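Local coordinates for protein 3-ketosteroid-delta4-5alpha-dehydrogenase (Rhodococcus jostii, PDB 4AT2) that probably catalyses the FAD-dependent introduction of the delta4 double bond into 3-keto-5alpha-steroids during bacterial steroid catabolism, binding 4-androstene-3,17-dione beside the flavin, at residues P317-R322 with F376-P381; R322-N327 with L421-E426; R332-D337 with G341-M346; W383-V388 with E392-L397. All coordinates share one frame; numbering follows the deposited sequence. Where two conformers were deposited one is given.

Interaction 1. Residues P317-R322 with F376-P381; sequences PQLIVR and FLRVQP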
loop_
_atom_site.group_PDB
_atom_site.type_symbol
_atom_site.label_atom_id
_atom_site.label_comp_id
_atom_site.label_asym_id
_atom_site.label_seq_id
_atom_site.Cartn_x
_atom_site.Cartn_y
_atom_site.Cartn_z
ATOM N N PRO A 317 2.064 -23.030 14.467
ATOM C CA PRO A 317 1.889 -22.145 15.624
ATOM C C PRO A 317 2.197 -22.758 16.992
ATOM O O PRO A 317 2.515 -22.020 17.926
ATOM C CB PRO A 317 0.408 -21.734 15.519
ATOM C CG PRO A 317 0.137 -21.779 14.046
ATOM C CD PRO A 317 0.853 -23.043 13.618
ATOM N N GLN A 318 2.116 -24.082 17.129
ATOM C CA GLN A 318 2.429 -24.699 18.420
ATOM C C GLN A 318 3.922 -24.608 18.743
ATOM O O GLN A 318 4.301 -24.621 19.911
ATOM C CB GLN A 318 1.956 -26.159 18.470
ATOM C CG GLN A 318 0.431 -26.314 18.366
ATOM C CD GLN A 318 -0.276 -26.323 19.713
ATOM O OE1 GLN A 318 0.112 -25.619 20.640
ATOM N NE2 GLN A 318 -1.324 -27.143 19.824
ATOM N N LEU A 319 4.761 -24.526 17.711
ATOM C CA LEU A 319 6.195 -24.262 17.915
ATOM C C LEU A 319 6.413 -22.782 18.225
ATOM O O LEU A 319 7.099 -22.430 19.203
ATOM C CB LEU A 319 7.016 -24.658 16.683
ATOM C CG LEU A 319 7.031 -26.157 16.362
ATOM C CD1 LEU A 319 7.698 -26.382 15.017
ATOM C CD2 LEU A 319 7.743 -26.929 17.456
ATOM N N ILE A 320 5.830 -21.927 17.385
ATOM C CA ILE A 320 6.020 -20.475 17.494
ATOM C C ILE A 320 5.707 -19.983 18.911
ATOM O O ILE A 320 6.480 -19.222 19.505
ATOM C CB ILE A 320 5.156 -19.712 16.450
ATOM C CG1 ILE A 320 5.594 -20.067 15.021
ATOM C CG2 ILE A 320 5.243 -18.203 16.643
ATOM C CD1 ILE A 320 4.647 -19.562 13.953
ATOM N N VAL A 321 4.573 -20.427 19.455
ATOM C CA VAL A 321 4.093 -19.913 20.738
ATOM C C VAL A 321 5.004 -20.265 21.921
ATOM O O VAL A 321 4.943 -19.617 22.965
ATOM C CB VAL A 321 2.625 -20.341 20.995
ATOM C CG1 VAL A 321 2.551 -21.778 21.510
ATOM C CG2 VAL A 321 1.937 -19.374 21.942
ATOM N N ARG A 322 5.865 -21.267 21.743
ATOM C CA ARG A 322 6.740 -21.742 22.804
ATOM C C ARG A 322 8.171 -21.209 22.719
ATOM O O ARG A 322 9.021 -21.570 23.526
ATOM C CB ARG A 322 6.743 -23.280 22.829
ATOM C CG ARG A 322 5.429 -23.856 23.321
ATOM C CD ARG A 322 5.363 -25.368 23.123
ATOM N NE ARG A 322 4.197 -25.893 23.824
ATOM C CZ ARG A 322 2.954 -25.907 23.339
ATOM N NH1 ARG A 322 2.682 -25.475 22.104
ATOM N NH2 ARG A 322 1.974 -26.372 24.109
ATOM N N PHE A 376 2.882 -30.872 9.064
ATOM C CA PHE A 376 3.834 -30.683 7.966
ATOM C C PHE A 376 4.553 -29.327 8.037
ATOM O O PHE A 376 5.538 -29.096 7.330
ATOM C CB PHE A 376 3.135 -30.874 6.608
ATOM C CG PHE A 376 1.859 -30.083 6.460
ATOM C CD1 PHE A 376 1.886 -28.780 5.962
ATOM C CD2 PHE A 376 0.624 -30.641 6.817
ATOM C CE1 PHE A 376 0.712 -28.044 5.823
ATOM C CE2 PHE A 376 -0.552 -29.906 6.676
ATOM C CZ PHE A 376 -0.504 -28.608 6.182
ATOM N N LEU A 377 4.056 -28.435 8.895
ATOM C CA LEU A 377 4.710 -27.147 9.142
ATOM C C LEU A 377 5.623 -27.175 10.370
ATOM O O LEU A 377 6.068 -26.125 10.846
ATOM C CB LEU A 377 3.674 -26.016 9.258
ATOM C CG LEU A 377 2.810 -25.772 8.016
ATOM C CD1 LEU A 377 1.899 -24.582 8.263
ATOM C CD2 LEU A 377 3.635 -25.569 6.745
ATOM N N ARG A 378 5.912 -28.375 10.881
ATOM C CA ARG A 378 6.847 -28.488 12.004
ATOM C C ARG A 378 8.291 -28.365 11.526
ATOM O O ARG A 378 8.998 -29.367 11.349
ATOM C CB ARG A 378 6.633 -29.783 12.789
ATOM C CG ARG A 378 5.351 -29.784 13.603
ATOM C CD ARG A 378 4.980 -31.195 14.008
ATOM N NE ARG A 378 3.810 -31.231 14.889
ATOM C CZ ARG A 378 3.187 -32.354 15.243
ATOM N NH1 ARG A 378 3.596 -33.530 14.764
ATOM N NH2 ARG A 378 2.152 -32.310 16.076
ATOM N N VAL A 379 8.715 -27.125 11.311
ATOM C CA VAL A 379 10.065 -26.806 10.847
ATOM C C VAL A 379 11.098 -27.292 11.852
ATOM O O VAL A 379 10.929 -27.108 13.058
ATOM C CB VAL A 379 10.208 -25.282 10.624
ATOM C CG1 VAL A 379 11.635 -24.901 10.248
ATOM C CG2 VAL A 379 9.226 -24.798 9.561
ATOM N N GLN A 380 12.143 -27.958 11.355
ATOM C CA GLN A 380 13.247 -28.410 12.192
ATOM C C GLN A 380 14.237 -27.271 12.402
ATOM O O GLN A 380 14.426 -26.453 11.507
ATOM C CB GLN A 380 13.961 -29.596 11.534
ATOM C CG GLN A 380 13.109 -30.857 11.459
ATOM C CD GLN A 380 12.887 -31.513 12.812
ATOM O OE1 GLN A 380 13.672 -31.335 13.752
ATOM N NE2 GLN A 380 11.809 -32.282 12.922
ATOM N N PRO A 381 14.877 -27.216 13.582
ATOM C CA PRO A 381 15.885 -26.185 13.817
ATOM C C PRO A 381 17.047 -26.306 12.834
ATOM O O PRO A 381 17.479 -27.428 12.512
ATOM C CB PRO A 381 16.395 -26.505 15.232
ATOM C CG PRO A 381 15.334 -27.353 15.849
ATOM C CD PRO A 381 14.790 -28.158 14.707
#
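Leu319, on the short helix 317-320, reaches across to an irregular run of chain, 376-381, where Arg378 forms the centre of an inverse gamma turn. The close part of the contact belongs to one methyl group. CD1 of Leu319 lies 3.8 Å from Arg378 CA and equally 3.8 Å from Val379 O, so it rests on the backbone of the turn's central and last residues. Arg378 CB is the nearest side-chain atom to this methyl, with Leu319 CD1 to Arg378 CB at 4.2 Å. A first torsion of -65° sets Leu319 CG anti to its own carbonyl carbon, and the extended second torsion then sends CD1 on toward the turn. Away from this point the two segments part: Val379 CB stays 5.2 Å from Leu319 CD1, and the side chain of Arg378 is partly exposed, with a weak hydrogen bond from its NH2 to Ala370 O. Tyr364 of helix 361-369 packs on Leu319 and hydrogen-bonds through its OH to Val379 O, joining the two sides. Leu377 touches the bound 4-androstene-3,17-dione, so the segment borders the steroid site. Within 317-322, Arg322 folds back over the preceding turn and grips Gln318 twice with one nitrogen: NH1 lies 2.9 Å from Gln318 O, on a carbonyl lone pair, and 3.0 Å from Gln318 OE1, where it stands 40° above the amide carbonyl plane.

Interaction 2. Residues R322-N327 with L421-E426; sequences RGILVN and LHKKSE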
loop_
_atom_site.group_PDB
_atom_site.type_symbol
_atom_site.label_atom_id
_atom_site.label_comp_id
_atom_site.label_asym_id
_atom_site.label_seq_id
_atom_site.Cartn_x
_atom_site.Cartn_y
_atom_site.Cartn_z
ATOM N N ARG A 322 5.865 -21.267 21.743
ATOM C CA ARG A 322 6.740 -21.742 22.804
ATOM C C ARG A 322 8.171 -21.209 22.719
ATOM O O ARG A 322 9.021 -21.570 23.526
ATOM C CB ARG A 322 6.743 -23.280 22.829
ATOM C CG ARG A 322 5.429 -23.856 23.321
ATOM C CD ARG A 322 5.363 -25.368 23.123
ATOM N NE ARG A 322 4.197 -25.893 23.824
ATOM C CZ ARG A 322 2.954 -25.907 23.339
ATOM N NH1 ARG A 322 2.682 -25.475 22.104
ATOM N NH2 ARG A 322 1.974 -26.372 24.109
ATOM N N GLY A 323 8.435 -20.339 21.747
ATOM C CA GLY A 323 9.736 -19.684 21.669
ATOM C C GLY A 323 9.595 -18.177 21.564
ATOM O O GLY A 323 8.528 -17.612 21.857
ATOM N N ILE A 324 10.670 -17.519 21.138
ATOM C CA ILE A 324 10.577 -16.114 20.754
ATOM C C ILE A 324 10.992 -15.926 19.308
ATOM O O ILE A 324 11.957 -16.543 18.832
ATOM C CB ILE A 324 11.385 -15.182 21.680
ATOM C CG1 ILE A 324 12.875 -15.566 21.721
ATOM C CG2 ILE A 324 10.792 -15.234 23.080
ATOM C CD1 ILE A 324 13.753 -14.481 22.321
ATOM N N LEU A 325 10.241 -15.084 18.605
ATOM C CA LEU A 325 10.620 -14.709 17.251
ATOM C C LEU A 325 11.550 -13.511 17.305
ATOM O O LEU A 325 11.274 -12.540 17.999
ATOM C CB LEU A 325 9.384 -14.357 16.416
ATOM C CG LEU A 325 8.544 -15.551 15.971
ATOM C CD1 LEU A 325 7.207 -15.061 15.442
ATOM C CD2 LEU A 325 9.272 -16.422 14.943
ATOM N N VAL A 326 12.664 -13.596 16.592
ATOM C CA VAL A 326 13.542 -12.443 16.468
ATOM C C VAL A 326 13.728 -12.081 15.007
ATOM O O VAL A 326 13.638 -12.942 14.137
ATOM C CB VAL A 326 14.907 -12.630 17.184
ATOM C CG1 VAL A 326 14.685 -12.824 18.684
ATOM C CG2 VAL A 326 15.729 -13.761 16.563
ATOM N N ASN A 327 13.958 -10.797 14.739
ATOM C CA ASN A 327 14.227 -10.352 13.380
ATOM C C ASN A 327 15.706 -10.543 12.999
ATOM O O ASN A 327 16.461 -11.208 13.720
ATOM C CB ASN A 327 13.744 -8.901 13.219
ATOM C CG ASN A 327 14.510 -7.923 14.090
ATOM O OD1 ASN A 327 15.581 -8.231 14.625
ATOM N ND2 ASN A 327 13.967 -6.714 14.223
ATOM N N LEU A 421 6.216 -6.940 24.567
ATOM C CA LEU A 421 5.253 -7.294 23.511
ATOM C C LEU A 421 3.933 -7.859 24.026
ATOM O O LEU A 421 2.997 -8.072 23.248
ATOM C CB LEU A 421 5.909 -8.248 22.493
ATOM C CG LEU A 421 6.899 -7.489 21.594
ATOM C CD1 LEU A 421 8.012 -8.382 21.096
ATOM C CD2 LEU A 421 6.175 -6.782 20.453
ATOM N N HIS A 422 3.856 -8.096 25.335
ATOM C CA HIS A 422 2.598 -8.530 25.969
ATOM C C HIS A 422 2.057 -9.859 25.500
ATOM O O HIS A 422 0.847 -10.063 25.464
ATOM C CB HIS A 422 1.549 -7.415 25.907
ATOM C CG HIS A 422 2.076 -6.102 26.406
ATOM N ND1 HIS A 422 2.368 -5.895 27.705
ATOM C CD2 HIS A 422 2.432 -4.942 25.726
ATOM C CE1 HIS A 422 2.851 -4.646 27.856
ATOM N NE2 HIS A 422 2.902 -4.069 26.643
ATOM N N LYS A 423 2.943 -10.786 25.147
ATOM C CA LYS A 423 2.518 -12.184 25.044
ATOM C C LYS A 423 1.845 -12.579 26.372
ATOM O O LYS A 423 2.314 -12.210 27.447
ATOM C CB LYS A 423 3.723 -13.082 24.719
ATOM C CG LYS A 423 3.423 -14.580 24.712
ATOM C CD LYS A 423 4.556 -15.363 24.076
ATOM C CE LYS A 423 5.862 -15.207 24.853
ATOM N NZ LYS A 423 6.981 -15.844 24.094
ATOM N N LYS A 424 0.731 -13.312 26.288
ATOM C CA LYS A 424 0.037 -13.752 27.495
ATOM C C LYS A 424 0.932 -14.566 28.423
ATOM O O LYS A 424 1.735 -15.386 27.974
ATOM C CB LYS A 424 -1.193 -14.563 27.124
ATOM C CG LYS A 424 -2.295 -13.719 26.489
ATOM C CD LYS A 424 -3.610 -14.498 26.384
ATOM C CE LYS A 424 -3.501 -15.742 25.503
ATOM N NZ LYS A 424 -3.073 -15.437 24.098
ATOM N N SER A 425 0.743 -14.341 29.719
ATOM C CA SER A 425 1.583 -14.926 30.759
ATOM C C SER A 425 1.681 -16.452 30.702
ATOM O O SER A 425 2.730 -17.020 30.999
ATOM C CB SER A 425 1.088 -14.469 32.127
ATOM O OG SER A 425 2.028 -14.808 33.116
ATOM N N GLU A 426 0.605 -17.115 30.290
ATOM C CA GLU A 426 0.592 -18.573 30.143
ATOM C C GLU A 426 1.681 -19.103 29.200
ATOM O O GLU A 426 2.107 -20.256 29.312
ATOM C CB GLU A 426 -0.790 -19.053 29.673
ATOM C CG GLU A 426 -1.445 -18.175 28.607
ATOM C CD GLU A 426 -2.454 -17.171 29.173
ATOM O OE1 GLU A 426 -2.102 -16.371 30.078
ATOM O OE2 GLU A 426 -3.620 -17.171 28.696
#
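Lys423 extends from the loop 421-426 to Gly323 and Ile324 by strand 324-326, and its ammonium group makes the whole contact. CB leaves the backbone toward the strand, and CG lies anti to the backbone N (chi1 175°). CB, CG and CD all stay more than 4.5 Å from segment 322-327, and they serve as a spacer between backbones whose nearest CA atoms, those of Ile324 and Lys423, are 9.9 Å apart. A bend at chi3 (62°) turns CE, and the last bond carries NZ up to the chain. There NZ lies 3.2 Å from Gly323 O and 4.0 Å from Ile324 CG2, the branch methyl of a side chain that crosses the lysine at about a right angle. NZ also has polar partners beyond the two segments: it hydrogen-bonds to Tyr409 OH and forms a salt bridge with Glu336 OE1. A buried cationic tip is thus supplied with a carboxylate and a hydroxyl, and the negative charge of Glu336 probably favours the protonated amine. The Ile324 side chain also packs on Thr405 and Tyr409 of helix 401-413. Strand 324-326 is an outermost strand of a four-stranded antiparallel sheet, bonded through Ile324 and Val326 to strand 356-360, and Lys423 reaches it from the loop that runs between helix 401-413 and strand 435-439.

Interaction 3. Residues R332-D337 with G341-M346; sequences RYVPED and GRIGQM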
loop_
_atom_site.group_PDB
_atom_site.type_symbol
_atom_site.label_atom_id
_atom_site.label_comp_id
_atom_site.label_asym_id
_atom_site.label_seq_id
_atom_site.Cartn_x
_atom_site.Cartn_y
_atom_site.Cartn_z
ATOM N N ARG A 332 13.153 -9.078 19.303
ATOM C CA ARG A 332 11.732 -9.449 19.266
ATOM C C ARG A 332 10.886 -8.331 18.656
ATOM O O ARG A 332 11.225 -7.147 18.785
ATOM C CB ARG A 332 11.222 -9.807 20.665
ATOM C CG ARG A 332 11.752 -11.131 21.169
ATOM C CD ARG A 332 11.129 -11.499 22.507
ATOM N NE ARG A 332 9.694 -11.829 22.415
ATOM C CZ ARG A 332 8.737 -11.286 23.175
ATOM N NH1 ARG A 332 9.024 -10.319 24.044
ATOM N NH2 ARG A 332 7.470 -11.681 23.035
ATOM N N TYR A 333 9.780 -8.698 18.012
ATOM C CA TYR A 333 8.943 -7.692 17.320
ATOM C C TYR A 333 7.441 -7.974 17.330
ATOM O O TYR A 333 6.655 -7.104 16.948
ATOM C CB TYR A 333 9.421 -7.530 15.862
ATOM C CG TYR A 333 9.294 -8.808 15.050
ATOM C CD1 TYR A 333 10.329 -9.754 15.051
ATOM C CD2 TYR A 333 8.158 -9.062 14.268
ATOM C CE1 TYR A 333 10.232 -10.929 14.324
ATOM C CE2 TYR A 333 8.050 -10.243 13.525
ATOM C CZ TYR A 333 9.093 -11.162 13.553
ATOM O OH TYR A 333 9.018 -12.344 12.849
ATOM N N VAL A 334 7.039 -9.181 17.741
ATOM C CA VAL A 334 5.612 -9.550 17.746
ATOM C C VAL A 334 5.340 -10.540 18.897
ATOM O O VAL A 334 6.158 -11.415 19.143
ATOM C CB VAL A 334 5.187 -10.142 16.373
ATOM C CG1 VAL A 334 5.927 -11.454 16.057
ATOM C CG2 VAL A 334 3.672 -10.310 16.270
ATOM N N PRO A 335 4.204 -10.397 19.619
ATOM C CA PRO A 335 3.931 -11.444 20.610
ATOM C C PRO A 335 3.665 -12.775 19.898
ATOM O O PRO A 335 2.928 -12.821 18.903
ATOM C CB PRO A 335 2.669 -10.935 21.320
ATOM C CG PRO A 335 1.999 -10.068 20.272
ATOM C CD PRO A 335 3.151 -9.362 19.615
ATOM N N GLU A 336 4.282 -13.842 20.403
ATOM C CA GLU A 336 4.292 -15.118 19.682
ATOM C C GLU A 336 2.976 -15.883 19.787
ATOM O O GLU A 336 2.830 -16.947 19.171
ATOM C CB GLU A 336 5.504 -15.980 20.100
ATOM C CG GLU A 336 6.868 -15.391 19.710
ATOM C CD GLU A 336 7.389 -14.322 20.671
ATOM O OE1 GLU A 336 6.766 -14.095 21.740
ATOM O OE2 GLU A 336 8.431 -13.693 20.367
ATOM N N ASP A 337 2.019 -15.331 20.546
ATOM C CA ASP A 337 0.698 -15.943 20.686
ATOM C C ASP A 337 -0.389 -15.238 19.882
ATOM O O ASP A 337 -1.554 -15.613 19.963
ATOM C CB ASP A 337 0.299 -16.078 22.166
ATOM C CG ASP A 337 0.219 -14.741 22.891
ATOM O OD1 ASP A 337 0.699 -13.715 22.349
ATOM O OD2 ASP A 337 -0.342 -14.726 24.007
ATOM N N GLY A 341 -1.186 -15.282 10.979
ATOM C CA GLY A 341 -1.319 -14.355 9.849
ATOM C C GLY A 341 -0.795 -12.964 10.172
ATOM O O GLY A 341 -0.210 -12.304 9.320
ATOM N N ARG A 342 -1.024 -12.517 11.410
ATOM C CA ARG A 342 -0.499 -11.239 11.864
ATOM C C ARG A 342 1.015 -11.344 11.987
ATOM O O ARG A 342 1.735 -10.435 11.585
ATOM C CB ARG A 342 -1.138 -10.837 13.201
ATOM C CG ARG A 342 -0.645 -9.501 13.727
ATOM C CD ARG A 342 -1.556 -8.942 14.822
ATOM N NE ARG A 342 -0.928 -7.754 15.380
ATOM C CZ ARG A 342 -1.037 -6.532 14.869
ATOM N NH1 ARG A 342 -1.791 -6.310 13.795
ATOM N NH2 ARG A 342 -0.391 -5.526 15.447
ATOM N N ILE A 343 1.502 -12.472 12.506
ATOM C CA ILE A 343 2.953 -12.723 12.512
ATOM C C ILE A 343 3.527 -12.618 11.089
ATOM O O ILE A 343 4.577 -11.993 10.876
ATOM C CB ILE A 343 3.293 -14.090 13.156
ATOM C CG1 ILE A 343 2.953 -14.043 14.662
ATOM C CG2 ILE A 343 4.769 -14.424 12.941
ATOM C CD1 ILE A 343 3.090 -15.368 15.392
ATOM N N GLY A 344 2.824 -13.210 10.125
ATOM C CA GLY A 344 3.216 -13.152 8.710
ATOM C C GLY A 344 3.305 -11.722 8.208
ATOM O O GLY A 344 4.313 -11.333 7.605
ATOM N N GLN A 345 2.258 -10.930 8.452
ATOM C CA GLN A 345 2.261 -9.527 8.022
ATOM C C GLN A 345 3.375 -8.744 8.708
ATOM O O GLN A 345 4.074 -7.978 8.058
ATOM C CB GLN A 345 0.917 -8.851 8.314
ATOM C CG GLN A 345 -0.191 -9.242 7.342
ATOM C CD GLN A 345 -1.353 -8.256 7.378
ATOM O OE1 GLN A 345 -1.523 -7.502 8.355
ATOM N NE2 GLN A 345 -2.157 -8.252 6.308
ATOM N N MET A 346 3.550 -8.925 10.016
ATOM C CA MET A 346 4.589 -8.150 10.697
ATOM C C MET A 346 5.970 -8.507 10.146
ATOM O O MET A 346 6.834 -7.638 9.967
ATOM C CB MET A 346 4.553 -8.369 12.211
ATOM C CG MET A 346 3.254 -7.999 12.903
ATOM S SD MET A 346 2.729 -6.281 12.697
ATOM C CE MET A 346 1.530 -6.409 11.364
#
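Val334 sits at the centre of this contact, in the loop that precedes helix 340-350 in the chain and packs against its flank. Its CG2 meets both Ile343 and Met346, about one helical turn apart, and CG1 adds to the contact with Ile343. CG2 approaches Ile343 CG1 to 4.1 Å and Met346 CG equally to 4.1 Å, while CG1 lies 4.2 Å from Ile343 CG1. The valine and isoleucine side chains cross nearly at right angles. Beyond CG1, Ile343 extends toward the loop backbone, and its CD1 ends 4.1 Å from Glu336 O. Tyr333 adds an edge contact, with CE2 4.2 Å from Met346 CB and that carbon near the plane of the ring. Met346 bends at chi2 (-58°), which carries its tip away from the loop, and its CE rests over one face of the Arg342 guanidinium.

In the next shell, polar groups hold the loop. Tyr333 OH hydrogen-bonds to Thr347 OG1, tying the ring to the same helix. Arg332 grips the Glu336 carboxylate side-on: NE bonds to OE2 at 3.0 Å and NH2 to OE1 at 2.8 Å, each oxygen using its syn lone pair. This bidentate salt bridge joins residues four apart in the loop, and Asp418 provides NH2 with a second carboxylate.

Around this core, Leu325 of strand 324-326 packs on both Val334 and Ile343, Phe313 of strand 309-313 adjoins Ile343, and helix 401-413 meets Arg332. Gln331 of the second subunit bonds to Arg332 O, so the loop, which links strand 324-326 to helix 340-350, also borders that subunit.

Interaction 4. Residues W383-V388 with E392-L397; sequences WAAETV and ESDMGL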
loop_
_atom_site.group_PDB
_atom_site.type_symbol
_atom_site.label_atom_id
_atom_site.label_comp_id
_atom_site.label_asym_id
_atom_site.label_seq_id
_atom_site.Cartn_x
_atom_site.Cartn_y
_atom_site.Cartn_z
ATOM N N TRP A 383 19.996 -24.410 13.528
ATOM C CA TRP A 383 21.126 -24.362 14.458
ATOM C C TRP A 383 20.728 -24.801 15.830
ATOM O O TRP A 383 19.605 -24.576 16.265
ATOM C CB TRP A 383 21.696 -22.958 14.570
ATOM C CG TRP A 383 22.089 -22.286 13.280
ATOM C CD1 TRP A 383 23.315 -22.352 12.618
ATOM C CD2 TRP A 383 21.273 -21.365 12.481
ATOM N NE1 TRP A 383 23.304 -21.568 11.489
ATOM C CE2 TRP A 383 22.105 -20.957 11.346
ATOM C CE3 TRP A 383 19.970 -20.870 12.582
ATOM C CZ2 TRP A 383 21.644 -20.074 10.373
ATOM C CZ3 TRP A 383 19.517 -19.985 11.593
ATOM C CH2 TRP A 383 20.332 -19.604 10.515
ATOM N N ALA A 384 21.660 -25.426 16.539
ATOM C CA ALA A 384 21.447 -25.776 17.934
ATOM C C ALA A 384 22.758 -25.675 18.684
ATOM O O ALA A 384 23.813 -26.077 18.173
ATOM C CB ALA A 384 20.853 -27.169 18.070
ATOM N N ALA A 385 22.688 -25.148 19.900
ATOM C CA ALA A 385 23.879 -24.885 20.689
ATOM C C ALA A 385 23.591 -25.031 22.170
ATOM O O ALA A 385 22.438 -24.995 22.594
ATOM C CB ALA A 385 24.405 -23.484 20.392
ATOM N N GLU A 386 24.654 -25.178 22.953
ATOM C CA GLU A 386 24.546 -25.306 24.401
ATOM C C GLU A 386 24.232 -23.964 25.054
ATOM O O GLU A 386 23.637 -23.929 26.128
ATOM C CB GLU A 386 25.852 -25.859 24.987
ATOM C CG GLU A 386 26.167 -27.300 24.603
ATOM C CD GLU A 386 25.103 -28.276 25.073
ATOM O OE1 GLU A 386 24.818 -28.316 26.292
ATOM O OE2 GLU A 386 24.537 -29.000 24.219
ATOM N N THR A 387 24.649 -22.869 24.414
ATOM C CA THR A 387 24.452 -21.531 24.974
ATOM C C THR A 387 23.911 -20.561 23.924
ATOM O O THR A 387 24.067 -20.775 22.720
ATOM C CB THR A 387 25.764 -20.942 25.541
ATOM O OG1 THR A 387 26.690 -20.726 24.473
ATOM C CG2 THR A 387 26.414 -21.876 26.601
ATOM N N VAL A 388 23.263 -19.491 24.395
ATOM C CA VAL A 388 22.806 -18.414 23.520
ATOM C C VAL A 388 23.978 -17.712 22.845
ATOM O O VAL A 388 23.904 -17.363 21.663
ATOM C CB VAL A 388 21.940 -17.400 24.296
ATOM C CG1 VAL A 388 21.480 -16.250 23.398
ATOM C CG2 VAL A 388 20.728 -18.103 24.878
ATOM N N GLU A 392 24.141 -17.427 18.874
ATOM C CA GLU A 392 24.256 -16.090 18.273
ATOM C C GLU A 392 25.353 -16.045 17.207
ATOM O O GLU A 392 25.120 -15.563 16.101
ATOM C CB GLU A 392 24.539 -15.075 19.374
ATOM C CG GLU A 392 24.762 -13.635 18.934
ATOM C CD GLU A 392 25.089 -12.782 20.137
ATOM O OE1 GLU A 392 26.249 -12.820 20.597
ATOM O OE2 GLU A 392 24.171 -12.106 20.648
ATOM N N SER A 393 26.533 -16.547 17.557
ATOM C CA SER A 393 27.648 -16.618 16.618
ATOM C C SER A 393 27.308 -17.520 15.428
ATOM O O SER A 393 27.536 -17.150 14.269
ATOM C CB SER A 393 28.912 -17.104 17.321
ATOM O OG SER A 393 29.983 -17.185 16.399
ATOM N N ASP A 394 26.732 -18.686 15.727
ATOM C CA ASP A 394 26.314 -19.657 14.701
ATOM C C ASP A 394 25.410 -19.016 13.652
ATOM O O ASP A 394 25.515 -19.303 12.462
ATOM C CB ASP A 394 25.557 -20.838 15.336
ATOM C CG ASP A 394 26.438 -21.731 16.214
ATOM O OD1 ASP A 394 27.688 -21.645 16.165
ATOM O OD2 ASP A 394 25.860 -22.556 16.959
ATOM N N MET A 395 24.510 -18.150 14.110
ATOM C CA MET A 395 23.529 -17.499 13.254
ATOM C C MET A 395 24.107 -16.298 12.508
ATOM O O MET A 395 23.416 -15.706 11.678
ATOM C CB MET A 395 22.341 -17.027 14.092
ATOM C CG MET A 395 21.506 -18.154 14.671
ATOM S SD MET A 395 20.322 -17.517 15.862
ATOM C CE MET A 395 19.159 -16.731 14.751
ATOM N N GLY A 396 25.346 -15.934 12.836
ATOM C CA GLY A 396 26.016 -14.785 12.212
ATOM C C GLY A 396 25.538 -13.433 12.725
ATOM O O GLY A 396 25.725 -12.402 12.055
ATOM N N LEU A 397 24.917 -13.425 13.901
ATOM C CA LEU A 397 24.488 -12.166 14.522
ATOM C C LEU A 397 25.654 -11.520 15.269
ATOM O O LEU A 397 26.511 -12.216 15.804
ATOM C CB LEU A 397 23.306 -12.419 15.475
ATOM C CG LEU A 397 21.973 -12.831 14.835
ATOM C CD1 LEU A 397 20.942 -13.285 15.877
ATOM C CD2 LEU A 397 21.401 -11.697 13.997
HETATM O O HOH W 1 26.307 -21.546 11.190
#
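A strand-turn-helix unit folds back on itself here: strand 383-385 leads through a turn into helix 388-394, whose C-terminal end closes in a Schellman motif with Gly396 at positive phi. The Trp383 indole lies over that end. Met395 CG sits above one face of its six-membered ring, 4.0 Å from the centroid and 21° off the normal, a CH-pi contact. The sulfur, SD, stands farther out at 5.3 Å from the same centroid and meets the ring obliquely as a Met-aromatic contact. At the pyrrole side, Trp383 CD1 is 3.8 Å from Asp394 CB; indole and carboxylate planes are only 24° apart as the two side chains slide past each other. Ala385 CB packs against Asp394 OD2. Inside the helix, Glu392 N donates to Val388 O at 2.8 Å, joining the first turn to the next, while the Glu392 carboxylate accepts backbone N-H groups of Gly400, Leu402 and Gln403 around the start of helix 401-413. Strand 383-385 is an outermost strand of its sheet, paired with strand 435-439. A water bridges Trp383 and Asp394: it donates to Asp394 O at 2.7 Å and accepts a weak bond from Trp383 NE1 at 3.0 Å.

All four contacts lie within the FAD binding domain and to one side of the centre of the chain. Interactions 2 and 3 are the closest pair, with centres about 9 Å apart, joined by a salt bridge between Lys424 and Asp337. Interaction 1 lies about 14 Å from each, centre to centre, touching both through Ile320 and sharing Arg322 with interaction 2. Along the chain, interaction 3 nests within the loops closed by interactions 1 and 2, which cross; interaction 4 follows interaction 1 and nests within interaction 2. Interactions 1 to 3 thus form one continuous packed region, while interaction 4, its centre about 19 Å from that of interaction 2, lies at the opposite edge of their shared antiparallel sheet.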